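Local coordinates for Glyoxalase/bleomycin resistance protein/dioxygenase (Nocardioides sp., PDB 4MYM), which is of unconfirmed function but probably binds a metal ion or small molecule in a cupped beta sheet, as glyoxalase and bleomycin-resistance proteins do, at residues D131-I139 / E150-P160. Sequence-based numbering, arbitrary orientation.
Sequences DYPWNARCI and EYFAWLEGGKP
Asp131, on the edge strand 130-132, touches Leu155 beside the open end of the antiparallel hairpin of strands 136-142 and 147-154, in the second beta-alpha-beta-beta-beta module of a vicinal-oxygen-chelate fold. Both leucine methyls lie against the Asp131 carboxylate, CD2 at 3.9 Å from OD1. That same OD1 receives Arg137 NH1 in a salt bridge from above the carboxylate plane, while Asp112 of helix 108-120 holds Arg137 NE. At the turn, Trp134 O meets the ring of Pro160, with CG at 3.2 Å, and also points at the edge of the Trp154 indole. Asn135 carries the chain into the strand: its carbonyl O accepts a nearly straight bond from Leu155 N (2.8 Å) and approaches the indole edge at CE3. With CG anti to the backbone N (chi1 -153°), the Asn135 amide reaches the type II turn Leu155-Gly158. Ala136 packs CB against Trp154 CE3 at 3.8 Å in a non-hydrogen-bonded pair; the opposite indole faces are taken by Lys159 CA and the Phe152 ring. Arg137 and Ala153 exchange two backbone bonds, and the extended arginine chain leaves the sheet on the side of helix 108-120. Cys138, on the face shared with Ala136 and Trp154, sets SG 3.7 Å from Phe152 CB and receives a weak bond from Trp134 NE1. Glu150 OE2 lies beside this sulfur, while OE1 hydrogen-bonds a bis-tris molecule, probably from the crystallisation liquor, that may mark a pocket. Ile139 pairs with Tyr151 through two more backbone bonds, and its CG1 rests 3.7 Å from Tyr151 CB.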
ATOM      1  N   ASP A 131       6.866 -15.494 -17.323  1.00 21.69           N
ATOM      2  CA  ASP A 131       5.897 -16.313 -16.616  1.00 23.76           C
ATOM      3  C   ASP A 131       6.523 -16.861 -15.345  1.00 24.79           C
ATOM      4  O   ASP A 131       7.664 -17.354 -15.349  1.00 24.78           O
ATOM      5  CB  ASP A 131       5.398 -17.457 -17.506  1.00 24.53           C
ATOM      6  CG  ASP A 131       4.663 -16.957 -18.739  1.00 26.07           C
ATOM      7  OD1 ASP A 131       4.300 -15.755 -18.788  1.00 27.13           O
ATOM      8  OD2 ASP A 131       4.424 -17.768 -19.653  1.00 27.51           O
ATOM      9  N   TYR A 132       5.780 -16.765 -14.247  1.00 22.85           N
ATOM     10  CA  TYR A 132       6.289 -17.165 -12.952  1.00 22.36           C
ATOM     11  C   TYR A 132       5.574 -18.405 -12.444  1.00 23.26           C
ATOM     12  O   TYR A 132       4.478 -18.726 -12.906  1.00 23.86           O
ATOM     13  CB  TYR A 132       6.172 -15.996 -11.961  1.00 21.45           C
ATOM     14  CG  TYR A 132       7.186 -14.927 -12.284  1.00 20.68           C
ATOM     15  CD1 TYR A 132       8.444 -14.936 -11.682  1.00 19.89           C
ATOM     16  CD2 TYR A 132       6.926 -13.975 -13.260  1.00 19.20           C
ATOM     17  CE1 TYR A 132       9.389 -13.992 -12.003  1.00 19.57           C
ATOM     18  CE2 TYR A 132       7.867 -13.021 -13.587  1.00 19.25           C
ATOM     19  CZ  TYR A 132       9.096 -13.037 -12.953  1.00 18.40           C
ATOM     20  OH  TYR A 132      10.018 -12.103 -13.285  1.00 18.02           O
ATOM     21  N   PRO A 133       6.185 -19.101 -11.470  1.00 24.38           N
ATOM     22  CA  PRO A 133       5.635 -20.386 -11.016  1.00 25.38           C
ATOM     23  C   PRO A 133       4.298 -20.297 -10.291  1.00 25.86           C
ATOM     24  O   PRO A 133       3.688 -21.332 -10.015  1.00 25.30           O
ATOM     25  CB  PRO A 133       6.717 -20.921 -10.074  1.00 25.73           C
ATOM     26  CG  PRO A 133       7.545 -19.741  -9.706  1.00 25.88           C
ATOM     27  CD  PRO A 133       7.515 -18.840 -10.889  1.00 24.52           C
ATOM     28  N   TRP A 134       3.851 -19.079  -9.983  1.00 24.46           N
ATOM     29  CA  TRP A 134       2.528 -18.880  -9.378  1.00 23.21           C
ATOM     30  C   TRP A 134       1.434 -18.570 -10.413  1.00 23.41           C
ATOM     31  O   TRP A 134       0.390 -18.018 -10.069  1.00 22.35           O
ATOM     32  CB  TRP A 134       2.584 -17.780  -8.319  1.00 22.18           C
ATOM     33  CG  TRP A 134       3.310 -16.559  -8.733  1.00 21.14           C
ATOM     34  CD1 TRP A 134       2.806 -15.501  -9.410  1.00 20.83           C
ATOM     35  CD2 TRP A 134       4.680 -16.253  -8.462  1.00 20.37           C
ATOM     36  NE1 TRP A 134       3.780 -14.545  -9.595  1.00 21.03           N
ATOM     37  CE2 TRP A 134       4.942 -14.986  -9.018  1.00 19.98           C
ATOM     38  CE3 TRP A 134       5.716 -16.934  -7.815  1.00 20.33           C
ATOM     39  CZ2 TRP A 134       6.186 -14.388  -8.944  1.00 19.80           C
ATOM     40  CZ3 TRP A 134       6.957 -16.334  -7.741  1.00 19.13           C
ATOM     41  CH2 TRP A 134       7.183 -15.073  -8.299  1.00 19.51           C
ATOM     42  N   ASN A 135       1.683 -18.928 -11.673  1.00 24.34           N
ATOM     43  CA  ASN A 135       0.678 -18.879 -12.747  1.00 23.97           C
ATOM     44  C   ASN A 135       0.281 -17.464 -13.189  1.00 23.43           C
ATOM     45  O   ASN A 135      -0.874 -17.209 -13.598  1.00 22.19           O
ATOM     46  CB  ASN A 135      -0.565 -19.714 -12.372  1.00 25.43           C
ATOM     47  CG  ASN A 135      -1.299 -20.237 -13.597  1.00 26.63           C
ATOM     48  OD1 ASN A 135      -2.529 -20.095 -13.743  1.00 28.39           O
ATOM     49  ND2 ASN A 135      -0.542 -20.802 -14.502  1.00 25.26           N
ATOM     50  N   ALA A 136       1.265 -16.565 -13.150  1.00 21.83           N
ATOM     51  CA  ALA A 136       1.104 -15.192 -13.616  1.00 20.55           C
ATOM     52  C   ALA A 136       2.263 -14.769 -14.486  1.00 20.30           C
ATOM     53  O   ALA A 136       3.394 -15.242 -14.311  1.00 20.81           O
ATOM     54  CB  ALA A 136       0.968 -14.238 -12.431  1.00 20.51           C
ATOM     55  N   ARG A 137       1.975 -13.860 -15.422  1.00 20.02           N
ATOM     56  CA  ARG A 137       2.979 -13.180 -16.190  1.00 19.85           C
ATOM     57  C   ARG A 137       3.166 -11.812 -15.534  1.00 19.82           C
ATOM     58  O   ARG A 137       2.192 -11.064 -15.375  1.00 19.11           O
ATOM     59  CB  ARG A 137       2.546 -13.051 -17.654  1.00 20.75           C
ATOM     60  CG  ARG A 137       3.538 -12.322 -18.538  1.00 20.99           C
ATOM     61  CD  ARG A 137       3.263 -12.586 -20.016  1.00 21.35           C
ATOM     62  NE  ARG A 137       4.342 -12.142 -20.884  1.00 21.27           N
ATOM     63  CZ  ARG A 137       5.418 -12.865 -21.212  1.00 22.34           C
ATOM     64  NH1 ARG A 137       5.603 -14.081 -20.729  1.00 22.70           N
ATOM     65  NH2 ARG A 137       6.331 -12.353 -22.037  1.00 22.19           N
ATOM     66  N   CYS A 138       4.403 -11.517 -15.128  1.00 18.98           N
ATOM     67  CA  CYS A 138       4.707 -10.355 -14.285  1.00 19.17           C
ATOM     68  C   CYS A 138       5.866  -9.521 -14.758  1.00 18.94           C
ATOM     69  O   CYS A 138       6.795 -10.021 -15.416  1.00 18.64           O
ATOM     70  CB  CYS A 138       5.041 -10.801 -12.859  1.00 19.38           C
ATOM     71  SG  CYS A 138       3.831 -11.900 -12.138  1.00 19.73           S
ATOM     72  N   ILE A 139       5.815  -8.241 -14.391  1.00 18.38           N
ATOM     73  CA  ILE A 139       6.954  -7.352 -14.512  1.00 17.77           C
ATOM     74  C   ILE A 139       7.113  -6.586 -13.195  1.00 17.36           C
ATOM     75  O   ILE A 139       6.127  -6.302 -12.498  1.00 16.46           O
ATOM     76  CB  ILE A 139       6.828  -6.384 -15.703  1.00 17.41           C
ATOM     77  CG1 ILE A 139       5.500  -5.614 -15.661  1.00 17.02           C
ATOM     78  CG2 ILE A 139       6.965  -7.180 -17.008  1.00 18.13           C
ATOM     79  CD1 ILE A 139       5.273  -4.701 -16.847  1.00 16.93           C
ATOM     80  N   GLU A 150       4.628  -4.217  -9.126  1.00 15.92           N
ATOM     81  CA  GLU A 150       4.388  -5.408  -9.895  1.00 15.65           C
ATOM     82  C   GLU A 150       3.148  -5.151 -10.752  1.00 16.33           C
ATOM     83  O   GLU A 150       2.136  -4.674 -10.249  1.00 15.62           O
ATOM     84  CB  GLU A 150       4.133  -6.591  -8.986  1.00 16.13           C
ATOM     85  CG  GLU A 150       3.789  -7.885  -9.731  1.00 16.37           C
ATOM     86  CD  GLU A 150       3.184  -8.940  -8.848  1.00 17.36           C
ATOM     87  OE1 GLU A 150       2.147  -8.663  -8.201  1.00 18.57           O
ATOM     88  OE2 GLU A 150       3.707 -10.067  -8.815  1.00 18.44           O
ATOM     89  N   TYR A 151       3.258  -5.408 -12.051  1.00 16.77           N
ATOM     90  CA  TYR A 151       2.087  -5.535 -12.913  1.00 16.77           C
ATOM     91  C   TYR A 151       2.019  -7.020 -13.198  1.00 17.08           C
ATOM     92  O   TYR A 151       3.038  -7.642 -13.524  1.00 17.03           O
ATOM     93  CB  TYR A 151       2.237  -4.748 -14.219  1.00 16.97           C
ATOM     94  CG  TYR A 151       2.094  -3.247 -14.158  1.00 17.54           C
ATOM     95  CD1 TYR A 151       2.488  -2.507 -13.042  1.00 17.94           C
ATOM     96  CD2 TYR A 151       1.614  -2.540 -15.259  1.00 19.00           C
ATOM     97  CE1 TYR A 151       2.368  -1.133 -13.010  1.00 18.07           C
ATOM     98  CE2 TYR A 151       1.506  -1.164 -15.233  1.00 19.03           C
ATOM     99  CZ  TYR A 151       1.878  -0.464 -14.102  1.00 18.86           C
ATOM    100  OH  TYR A 151       1.783   0.909 -14.089  1.00 18.37           O
ATOM    101  N   PHE A 152       0.847  -7.621 -13.026  1.00 16.76           N
ATOM    102  CA  PHE A 152       0.696  -9.051 -13.200  1.00 16.76           C
ATOM    103  C   PHE A 152      -0.633  -9.351 -13.881  1.00 17.82           C
ATOM    104  O   PHE A 152      -1.577  -8.561 -13.786  1.00 16.90           O
ATOM    105  CB  PHE A 152       0.813  -9.829 -11.884  1.00 17.60           C
ATOM    106  CG  PHE A 152      -0.372  -9.680 -10.953  1.00 18.12           C
ATOM    107  CD1 PHE A 152      -0.507  -8.556 -10.140  1.00 19.01           C
ATOM    108  CD2 PHE A 152      -1.329 -10.675 -10.864  1.00 19.07           C
ATOM    109  CE1 PHE A 152      -1.596  -8.416  -9.287  1.00 19.58           C
ATOM    110  CE2 PHE A 152      -2.421 -10.530 -10.014  1.00 19.38           C
ATOM    111  CZ  PHE A 152      -2.544  -9.412  -9.220  1.00 19.57           C
ATOM    112  N   ALA A 153      -0.664 -10.478 -14.584  1.00 18.45           N
ATOM    113  CA  ALA A 153      -1.898 -11.020 -15.147  1.00 19.10           C
ATOM    114  C   ALA A 153      -1.855 -12.546 -15.095  1.00 20.53           C
ATOM    115  O   ALA A 153      -0.808 -13.169 -15.320  1.00 19.01           O
ATOM    116  CB  ALA A 153      -2.105 -10.509 -16.556  1.00 20.16           C
ATOM    117  N   TRP A 154      -2.997 -13.141 -14.759  1.00 20.86           N
ATOM    118  CA  TRP A 154      -3.081 -14.574 -14.552  1.00 22.73           C
ATOM    119  C   TRP A 154      -3.001 -15.307 -15.889  1.00 24.06           C
ATOM    120  O   TRP A 154      -3.594 -14.876 -16.865  1.00 22.57           O
ATOM    121  CB  TRP A 154      -4.391 -14.958 -13.854  1.00 23.56           C
ATOM    122  CG  TRP A 154      -4.503 -14.434 -12.465  1.00 25.06           C
ATOM    123  CD1 TRP A 154      -5.464 -13.612 -11.985  1.00 25.74           C
ATOM    124  CD2 TRP A 154      -3.607 -14.690 -11.381  1.00 25.38           C
ATOM    125  NE1 TRP A 154      -5.227 -13.332 -10.668  1.00 26.99           N
ATOM    126  CE2 TRP A 154      -4.089 -13.977 -10.272  1.00 26.34           C
ATOM    127  CE3 TRP A 154      -2.436 -15.437 -11.245  1.00 26.26           C
ATOM    128  CZ2 TRP A 154      -3.447 -13.995  -9.033  1.00 26.14           C
ATOM    129  CZ3 TRP A 154      -1.795 -15.454 -10.018  1.00 26.03           C
ATOM    130  CH2 TRP A 154      -2.307 -14.738  -8.926  1.00 26.16           C
ATOM    131  N   LEU A 155      -2.251 -16.395 -15.907  1.00 25.43           N
ATOM    132  CA  LEU A 155      -2.221 -17.309 -17.046  1.00 28.22           C
ATOM    133  C   LEU A 155      -3.462 -18.193 -16.975  1.00 28.61           C
ATOM    134  O   LEU A 155      -4.234 -18.113 -16.010  1.00 26.33           O
ATOM    135  CB  LEU A 155      -0.953 -18.162 -17.001  1.00 29.24           C
ATOM    136  CG  LEU A 155       0.376 -17.398 -17.020  1.00 30.56           C
ATOM    137  CD1 LEU A 155       1.539 -18.362 -16.854  1.00 31.43           C
ATOM    138  CD2 LEU A 155       0.530 -16.590 -18.301  1.00 31.12           C
ATOM    139  N   GLU A 156      -3.664 -19.037 -17.985  1.00 31.54           N
ATOM    140  CA  GLU A 156      -4.813 -19.953 -17.978  1.00 32.50           C
ATOM    141  C   GLU A 156      -4.915 -20.706 -16.656  1.00 31.61           C
ATOM    142  O   GLU A 156      -3.925 -21.237 -16.162  1.00 31.41           O
ATOM    143  CB  GLU A 156      -4.743 -20.974 -19.124  1.00 37.31           C
ATOM    144  CG  GLU A 156      -5.842 -22.031 -19.011  1.00 41.65           C
ATOM    145  CD  GLU A 156      -5.895 -23.021 -20.161  1.00 47.10           C
ATOM    146  OE1 GLU A 156      -4.914 -23.121 -20.933  1.00 49.08           O
ATOM    147  OE2 GLU A 156      -6.930 -23.721 -20.271  1.00 51.36           O
ATOM    148  N   GLY A 157      -6.126 -20.772 -16.110  1.00 31.04           N
ATOM    149  CA  GLY A 157      -6.382 -21.433 -14.833  1.00 30.61           C
ATOM    150  C   GLY A 157      -6.537 -20.460 -13.677  1.00 29.58           C
ATOM    151  O   GLY A 157      -7.091 -20.809 -12.635  1.00 30.41           O
ATOM    152  N   GLY A 158      -6.043 -19.237 -13.847  1.00 29.05           N
ATOM    153  CA  GLY A 158      -6.281 -18.182 -12.869  1.00 29.30           C
ATOM    154  C   GLY A 158      -5.419 -18.286 -11.617  1.00 28.76           C
ATOM    155  O   GLY A 158      -4.366 -18.924 -11.619  1.00 29.50           O
ATOM    156  N   LYS A 159      -5.883 -17.644 -10.547  1.00 29.24           N
ATOM    157  CA  LYS A 159      -5.131 -17.535  -9.300  1.00 28.94           C
ATOM    158  C   LYS A 159      -5.040 -18.860  -8.558  1.00 28.09           C
ATOM    159  O   LYS A 159      -6.071 -19.441  -8.222  1.00 28.12           O
ATOM    160  CB  LYS A 159      -5.795 -16.493  -8.394  1.00 29.54           C
ATOM    161  CG  LYS A 159      -5.078 -16.249  -7.076  1.00 29.34           C
ATOM    162  CD  LYS A 159      -5.659 -15.049  -6.347  1.00 29.52           C
ATOM    163  CE  LYS A 159      -4.885 -14.808  -5.065  1.00 30.34           C
ATOM    164  NZ  LYS A 159      -5.277 -13.548  -4.388  1.00 30.65           N
ATOM    165  N   PRO A 160      -3.806 -19.328  -8.262  1.00 27.09           N
ATOM    166  CA  PRO A 160      -3.618 -20.552  -7.503  1.00 26.88           C
ATOM    167  C   PRO A 160      -3.668 -20.329  -5.993  1.00 26.91           C
ATOM    168  O   PRO A 160      -3.599 -19.183  -5.527  1.00 24.14           O
ATOM    169  CB  PRO A 160      -2.204 -20.972  -7.897  1.00 27.62           C
ATOM    170  CG  PRO A 160      -1.490 -19.666  -8.042  1.00 28.10           C
ATOM    171  CD  PRO A 160      -2.513 -18.671  -8.538  1.00 27.33           C
TER